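Local coordinates for protein acetylene hydratase (Pelobacter acetylenicus, PDB 2E7Z) that catalyses the non-redox hydration of acetylene to acetaldehyde, using a tungsten-bis(molybdopterin guanine dinucleotide) cofactor and a [4Fe-4S] cluster, at residues A[399-402]-A[403-407]; A[326-329]-A[330-333]; A[646-650]-A[651-655]. All blocks are in the same frame, centred on the assembly; numbering follows the deposited sequence.

Contact 1. Residues A[399-402]-A[403-407]. With NA (sodium ion), chain B.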
loop_
_atom_site.group_PDB
_atom_site.type_symbol
_atom_site.label_atom_id
_atom_site.label_comp_id
_atom_site.label_asym_id
_atom_site.label_seq_id
_atom_site.Cartn_x
_atom_site.Cartn_y
_atom_site.Cartn_z
ATOM N N ALA A 399 -1.491 5.967 22.482
ATOM C CA ALA A 399 -2.464 5.499 23.466
ATOM C C ALA A 399 -1.914 5.430 24.889
ATOM O O ALA A 399 -2.599 5.759 25.848
ATOM C CB ALA A 399 -2.988 4.106 23.052
ATOM N N THR A 400 -0.672 4.957 25.030
ATOM C CA THR A 400 -0.120 4.630 26.362
ATOM C C THR A 400 0.980 5.569 26.832
ATOM O O THR A 400 1.374 5.503 27.989
ATOM C CB THR A 400 0.483 3.201 26.423
ATOM O OG1 THR A 400 1.639 3.139 25.581
ATOM C CG2 THR A 400 -0.573 2.151 26.006
ATOM N N GLU A 401 1.498 6.394 25.928
ATOM C CA GLU A 401 2.634 7.278 26.198
ATOM C C GLU A 401 3.950 6.500 26.341
ATOM O O GLU A 401 4.958 7.056 26.796
ATOM C CB GLU A 401 2.396 8.209 27.415
ATOM C CG GLU A 401 1.049 8.911 27.301
ATOM C CD GLU A 401 0.959 10.232 28.043
ATOM O OE1 GLU A 401 2.012 10.757 28.423
ATOM O OE2 GLU A 401 -0.179 10.727 28.201
ATOM N N LYS A 402 3.987 5.214 25.946
ATOM C CA LYS A 402 5.219 4.398 26.015
ATOM C C LYS A 402 5.575 3.922 24.617
ATOM O O LYS A 402 4.674 3.547 23.845
ATOM C CB LYS A 402 5.012 3.208 26.944
ATOM C CG LYS A 402 4.831 3.603 28.410
ATOM C CD LYS A 402 6.108 4.166 29.003
ATOM C CE LYS A 402 5.888 4.548 30.472
ATOM N NZ LYS A 402 6.743 5.683 30.849
ATOM N N PRO A 403 6.881 3.910 24.290
ATOM C CA PRO A 403 8.023 4.262 25.176
ATOM C C PRO A 403 8.113 5.758 25.473
ATOM O O PRO A 403 8.818 6.162 26.414
ATOM C CB PRO A 403 9.244 3.830 24.348
ATOM C CG PRO A 403 8.763 3.936 22.916
ATOM C CD PRO A 403 7.319 3.487 22.949
ATOM N N TYR A 404 7.412 6.577 24.689
ATOM C CA TYR A 404 7.338 7.998 24.959
ATOM C C TYR A 404 6.082 8.546 24.322
ATOM O O TYR A 404 5.495 7.885 23.454
ATOM C CB TYR A 404 8.576 8.742 24.433
ATOM C CG TYR A 404 8.883 8.567 22.949
ATOM C CD1 TYR A 404 8.187 9.293 21.984
ATOM C CD2 TYR A 404 9.905 7.714 22.534
ATOM C CE1 TYR A 404 8.465 9.150 20.637
ATOM C CE2 TYR A 404 10.203 7.559 21.188
ATOM C CZ TYR A 404 9.462 8.292 20.242
ATOM O OH TYR A 404 9.757 8.201 18.893
ATOM N N PRO A 405 5.651 9.731 24.787
ATOM C CA PRO A 405 4.393 10.232 24.242
ATOM C C PRO A 405 4.434 10.742 22.819
ATOM O O PRO A 405 5.358 11.424 22.419
ATOM C CB PRO A 405 4.030 11.396 25.180
ATOM C CG PRO A 405 4.975 11.349 26.314
ATOM C CD PRO A 405 6.149 10.532 25.915
ATOM N N VAL A 406 3.385 10.416 22.075
ATOM C CA VAL A 406 3.080 11.064 20.797
ATOM C C VAL A 406 1.765 11.805 21.039
ATOM O O VAL A 406 0.804 11.204 21.543
ATOM C CB VAL A 406 2.927 10.043 19.670
ATOM C CG1 VAL A 406 2.334 10.685 18.399
ATOM C CG2 VAL A 406 4.273 9.405 19.375
ATOM N N LYS A 407 1.754 13.111 20.773
ATOM C CA LYS A 407 0.671 13.983 21.199
ATOM C C LYS A 407 0.144 14.867 20.099
ATOM O O LYS A 407 -0.879 15.507 20.319
ATOM C CB LYS A 407 1.132 14.856 22.386
ATOM C CG LYS A 407 1.296 14.022 23.660
ATOM C CD LYS A 407 -0.053 13.613 24.244
ATOM C CE LYS A 407 0.162 12.829 25.523
ATOM N NZ LYS A 407 -1.150 12.488 26.069
HETATM NA NA NA B . -1.505 10.888 29.769
HETATM O O HOH W 1 -2.954 11.713 28.387
HETATM O O HOH W 2 -2.180 8.966 29.380
HETATM O O HOH W 3 -2.907 11.097 31.335
#
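The side chains of E401 and K407 cross at a slant, and their ends meet in a salt bridge: K407 NZ lies 2.9 Å from E401 OE2. The ammonium does not approach in the plane of the carboxylate but from above it, 63° out of that plane. The same OE2 also binds a sodium ion at 2.1 Å, so one oxygen serves two cations. Three waters and one further ligand complete the metal site, and one of the waters, water 1, accepts a weak hydrogen bond from K407 NZ, closing a small ring of lysine, carboxylate, sodium and water. The other oxygen, E401 OE1, faces the ring of P405, with P405 CG 3.7 Å away. K407 reaches the carboxylate through a bend at chi2 (-73°), beyond which its chain runs straight to NZ; a further bond from NZ to the backbone O of N432 helps fix that end.

This is the exit of helix 391-400, on the way to strand 408-412. E401 is the first residue to leave helical geometry, with positive phi (71°), and an ST turn spans the end: K402 N donates to T400 OG1 at 3.2 Å. The chain then turns through a cis peptide bond between K402 and P403. Past it, Y404 points away from 399-402, its OH hydrogen-bonded to the backbone O of L350 and to N130.

Contact 2. Residues A[326-329]-A[330-333]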
loop_
_atom_site.group_PDB
_atom_site.type_symbol
_atom_site.label_atom_id
_atom_site.label_comp_id
_atom_site.label_asym_id
_atom_site.label_seq_id
_atom_site.Cartn_x
_atom_site.Cartn_y
_atom_site.Cartn_z
ATOM N N ALA A 326 14.765 3.051 -9.656
ATOM C CA ALA A 326 15.762 4.024 -9.258
ATOM C C ALA A 326 15.044 5.353 -9.132
ATOM O O ALA A 326 13.983 5.529 -9.748
ATOM C CB ALA A 326 16.808 4.162 -10.350
ATOM N N PRO A 327 15.663 6.325 -8.434
ATOM C CA PRO A 327 15.206 7.713 -8.587
ATOM C C PRO A 327 15.203 8.082 -10.070
ATOM O O PRO A 327 16.093 7.650 -10.809
ATOM C CB PRO A 327 16.245 8.516 -7.799
ATOM C CG PRO A 327 16.797 7.530 -6.768
ATOM C CD PRO A 327 16.855 6.228 -7.564
ATOM N N HIS A 328 14.204 8.836 -10.522
ATOM C CA HIS A 328 14.092 9.090 -11.959
ATOM C C HIS A 328 15.322 9.862 -12.439
ATOM O O HIS A 328 15.724 10.851 -11.815
ATOM C CB HIS A 328 12.823 9.892 -12.243
ATOM C CG HIS A 328 12.411 9.891 -13.683
ATOM N ND1 HIS A 328 13.152 10.488 -14.690
ATOM C CD2 HIS A 328 11.322 9.356 -14.285
ATOM C CE1 HIS A 328 12.518 10.332 -15.843
ATOM N NE2 HIS A 328 11.411 9.645 -15.623
ATOM N N SER A 329 15.942 9.392 -13.525
ATOM C CA SER A 329 17.194 9.970 -13.993
ATOM C C SER A 329 17.090 11.419 -14.442
ATOM O O SER A 329 18.100 12.117 -14.465
ATOM C CB SER A 329 17.794 9.115 -15.138
ATOM O OG SER A 329 16.890 9.103 -16.238
ATOM N N ASP A 330 15.884 11.883 -14.778
ATOM C CA ASP A 330 15.702 13.234 -15.357
ATOM C C ASP A 330 15.382 14.279 -14.279
ATOM O O ASP A 330 15.355 15.471 -14.592
ATOM C CB ASP A 330 14.488 13.268 -16.310
ATOM C CG ASP A 330 14.698 12.525 -17.623
ATOM O OD1 ASP A 330 15.862 12.273 -18.046
ATOM O OD2 ASP A 330 13.646 12.218 -18.245
ATOM N N LEU A 331 15.110 13.851 -13.041
ATOM C CA LEU A 331 14.452 14.703 -12.033
ATOM C C LEU A 331 15.284 14.836 -10.756
ATOM O O LEU A 331 16.135 13.975 -10.470
ATOM C CB LEU A 331 13.072 14.104 -11.681
ATOM C CG LEU A 331 12.151 13.722 -12.829
ATOM C CD1 LEU A 331 10.872 13.057 -12.282
ATOM C CD2 LEU A 331 11.831 14.977 -13.664
ATOM N N VAL A 332 15.042 15.893 -9.985
ATOM C CA VAL A 332 15.640 15.979 -8.652
ATOM C C VAL A 332 14.999 14.910 -7.780
ATOM O O VAL A 332 13.790 14.881 -7.643
ATOM C CB VAL A 332 15.432 17.360 -8.014
ATOM C CG1 VAL A 332 16.025 17.392 -6.617
ATOM C CG2 VAL A 332 16.063 18.441 -8.897
ATOM N N PRO A 333 15.791 13.983 -7.219
ATOM C CA PRO A 333 15.159 12.898 -6.427
ATOM C C PRO A 333 14.302 13.407 -5.262
ATOM O O PRO A 333 14.705 14.303 -4.502
ATOM C CB PRO A 333 16.360 12.055 -5.934
ATOM C CG PRO A 333 17.392 12.322 -6.977
ATOM C CD PRO A 333 17.246 13.808 -7.303
HETATM O O HOH W 4 18.099 10.811 -17.905
HETATM O O HOH W 5 18.672 13.828 -11.524
#
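The imidazole of H328 meets D330 at its edge and L331 obliquely, within a type I beta turn that runs from H328 to L331. At the edge, D330 N donates to H328 ND1 over 3.1 Å in a nearly straight bond, so ND1 acts here as an acceptor. The amide nitrogen lies only 3° out of the ring plane. L331 CD1 makes an off-centre CH-pi contact, 4.2 Å from the ring centroid. The D330 carboxylate is inclined to the imidazole, their planes 48° apart, and its OD2 comes 3.3 Å from H328 CE1.

The turn lies in the loop between strand 322-324 and helix 334-337 and is closed by L331 N donating to H328 O at 3.3 Å. CG opposite the backbone N (chi1 -164°) brings the H328 ring edge to the D330 amide. ND1 thus braces the turn from within, while NE2 ties it to the backbone O of Y537. A leucine here would probably leave both the D330 amide and the Y537 carbonyl without their imidazole partners.

Further out, the rings of P327 and P333 touch, CB to CB at 4.0 Å, where the two arms of the loop come close; P333 is at the N-cap position of helix 334-337. S329 OG is hydrogen-bonded to the backbone N of K540 and also to water 4, at 2.7 Å, and that water donates in turn to D330 OD1.

Contact 3. Residues A[646-650]-A[651-655]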
loop_
_atom_site.group_PDB
_atom_site.type_symbol
_atom_site.label_atom_id
_atom_site.label_comp_id
_atom_site.label_asym_id
_atom_site.label_seq_id
_atom_site.Cartn_x
_atom_site.Cartn_y
_atom_site.Cartn_z
ATOM N N TRP A 646 -22.972 -10.926 12.453
ATOM C CA TRP A 646 -21.693 -10.511 12.995
ATOM C C TRP A 646 -20.624 -11.495 12.531
ATOM O O TRP A 646 -20.843 -12.712 12.472
ATOM C CB TRP A 646 -21.733 -10.509 14.523
ATOM C CG TRP A 646 -22.623 -9.487 15.129
ATOM C CD1 TRP A 646 -23.870 -9.692 15.680
ATOM C CD2 TRP A 646 -22.333 -8.092 15.294
ATOM N NE1 TRP A 646 -24.374 -8.499 16.162
ATOM C CE2 TRP A 646 -23.442 -7.505 15.946
ATOM C CE3 TRP A 646 -21.238 -7.282 14.958
ATOM C CZ2 TRP A 646 -23.487 -6.137 16.261
ATOM C CZ3 TRP A 646 -21.278 -5.925 15.287
ATOM C CH2 TRP A 646 -22.404 -5.368 15.923
ATOM N N VAL A 647 -19.450 -10.974 12.217
ATOM C CA VAL A 647 -18.294 -11.821 11.989
ATOM C C VAL A 647 -17.313 -11.446 13.087
ATOM O O VAL A 647 -16.977 -10.271 13.250
ATOM C CB VAL A 647 -17.688 -11.620 10.587
ATOM C CG1 VAL A 647 -16.457 -12.488 10.411
ATOM C CG2 VAL A 647 -18.751 -11.938 9.518
ATOM N N GLU A 648 -16.873 -12.438 13.846
ATOM C CA GLU A 648 -16.128 -12.181 15.069
ATOM C C GLU A 648 -14.867 -13.038 15.113
ATOM O O GLU A 648 -14.903 -14.255 14.862
ATOM C CB GLU A 648 -17.018 -12.477 16.289
ATOM C CG GLU A 648 -16.309 -12.276 17.635
ATOM C CD GLU A 648 -17.223 -12.364 18.849
ATOM O OE1 GLU A 648 -18.448 -12.558 18.709
ATOM O OE2 GLU A 648 -16.704 -12.210 19.982
ATOM N N THR A 649 -13.746 -12.405 15.435
ATOM C CA THR A 649 -12.497 -13.101 15.730
ATOM C C THR A 649 -12.269 -12.993 17.235
ATOM O O THR A 649 -13.048 -12.343 17.954
ATOM C CB THR A 649 -11.334 -12.409 15.019
ATOM O OG1 THR A 649 -11.176 -11.091 15.578
ATOM C CG2 THR A 649 -11.555 -12.319 13.517
ATOM N N THR A 650 -11.150 -13.535 17.706
ATOM C CA THR A 650 -10.795 -13.363 19.106
ATOM C C THR A 650 -10.543 -11.887 19.463
ATOM O O THR A 650 -10.620 -11.517 20.638
ATOM C CB THR A 650 -9.571 -14.193 19.487
ATOM O OG1 THR A 650 -8.451 -13.860 18.649
ATOM C CG2 THR A 650 -9.870 -15.694 19.422
ATOM N N HIS A 651 -10.274 -11.043 18.460
ATOM C CA HIS A 651 -9.970 -9.632 18.708
ATOM C C HIS A 651 -11.206 -8.738 18.769
ATOM O O HIS A 651 -11.237 -7.796 19.536
ATOM C CB HIS A 651 -9.041 -9.095 17.633
ATOM C CG HIS A 651 -8.452 -7.780 18.002
ATOM N ND1 HIS A 651 -8.949 -6.575 17.542
ATOM C CD2 HIS A 651 -7.456 -7.483 18.869
ATOM C CE1 HIS A 651 -8.251 -5.589 18.086
ATOM N NE2 HIS A 651 -7.356 -6.114 18.905
ATOM N N GLY A 652 -12.204 -8.986 17.927
ATOM C CA GLY A 652 -13.362 -8.115 17.889
ATOM C C GLY A 652 -14.324 -8.587 16.827
ATOM O O GLY A 652 -14.145 -9.666 16.275
ATOM N N ARG A 653 -15.330 -7.778 16.523
ATOM C CA ARG A 653 -16.342 -8.193 15.542
ATOM C C ARG A 653 -16.781 -7.016 14.675
ATOM O O ARG A 653 -16.552 -5.860 15.028
ATOM C CB ARG A 653 -17.580 -8.801 16.229
ATOM C CG ARG A 653 -18.373 -7.811 17.048
ATOM C CD ARG A 653 -19.544 -8.499 17.712
ATOM N NE ARG A 653 -20.418 -7.511 18.325
ATOM C CZ ARG A 653 -21.539 -7.822 18.974
ATOM N NH1 ARG A 653 -21.896 -9.110 19.084
ATOM N NH2 ARG A 653 -22.293 -6.863 19.507
ATOM N N LEU A 654 -17.357 -7.331 13.521
ATOM C CA LEU A 654 -17.993 -6.306 12.701
ATOM C C LEU A 654 -19.291 -6.857 12.136
ATOM O O LEU A 654 -19.470 -8.081 12.052
ATOM C CB LEU A 654 -17.108 -5.830 11.545
ATOM C CG LEU A 654 -16.899 -6.711 10.299
ATOM C CD1 LEU A 654 -16.024 -5.969 9.282
ATOM C CD2 LEU A 654 -16.255 -8.054 10.651
ATOM N N LYS A 655 -20.173 -5.947 11.724
ATOM C CA LYS A 655 -21.521 -6.281 11.276
ATOM C C LYS A 655 -21.578 -6.203 9.764
ATOM O O LYS A 655 -21.172 -5.191 9.181
ATOM C CB LYS A 655 -22.492 -5.288 11.877
ATOM C CG LYS A 655 -23.954 -5.530 11.469
ATOM C CD LYS A 655 -24.898 -4.514 12.069
ATOM C CE LYS A 655 -26.319 -4.771 11.594
ATOM N NZ LYS A 655 -27.309 -3.791 12.140
#
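R653 reaches W646 by leaving its backbone with CG between N and the carbonyl carbon (chi1 67°) and then running extended to NE, while W646, with CG anti to the carbonyl carbon (chi1 -67°), turns its indole broadside to the arginine. Together these torsions lay the guanidinium flat on the indole in a cation-pi stack: the planes are 9° apart, and R653 CZ is 3.6 Å from the centroid of the six-membered ring. The setting is a beta hairpin, strands 644-648 and 653-660, in the molybdopterin dinucleotide binding domain. The opposite face of the indole receives K655 CB in a CH-pi contact, 4.0 Å from the same centroid, so the ring is held between side chains two residues apart on the partner strand. R653 NH1 bonds to the hydroxyl of Y725, which also pairs with E648 OE1, so one tyrosine links the basic and acidic side chains.

V647 and L654 form the hydrogen-bonded pair, exchanging both N-H...O bonds; V647 N to L654 O measures 2.9 Å. Their side chains leave by the face opposite W646, E648 and R653, where V647 CB meets L654 CD2 at 3.8 Å and both residues pack on strand 668-671. The L654 side chain lies about 5 Å from that of D696, which binds the W-bis-MGD cofactor.

At the turn, T649 N donates to G652 O. T649 OG1, itself bonded to V699 O, accepts from H651 N (3.0 Å) and, weakly, from G652 N (3.3 Å).

All three contacts are local, within one continuous run of chain, but they belong to different elements. Contact 1 is a surface contact at a helix exit; contacts 2 and 3 are partly buried, in a loop and a hairpin respectively. Their chemistry follows: ion pairing and sodium at 399-407, backbone-to-imidazole bonding at 326-333, and at 646-655 a guanidinium-indole stack on one face of the paired strands with buried V647 and L654 on the other. Contacts 1 and 2 both lie in the molybdopterin oxidoreductase part of the chain, yet their centres are about 37 Å apart. Contact 3, in the dinucleotide-binding domain and near cofactor-binding residues, has its nearest atoms about 12 Å from contact 1.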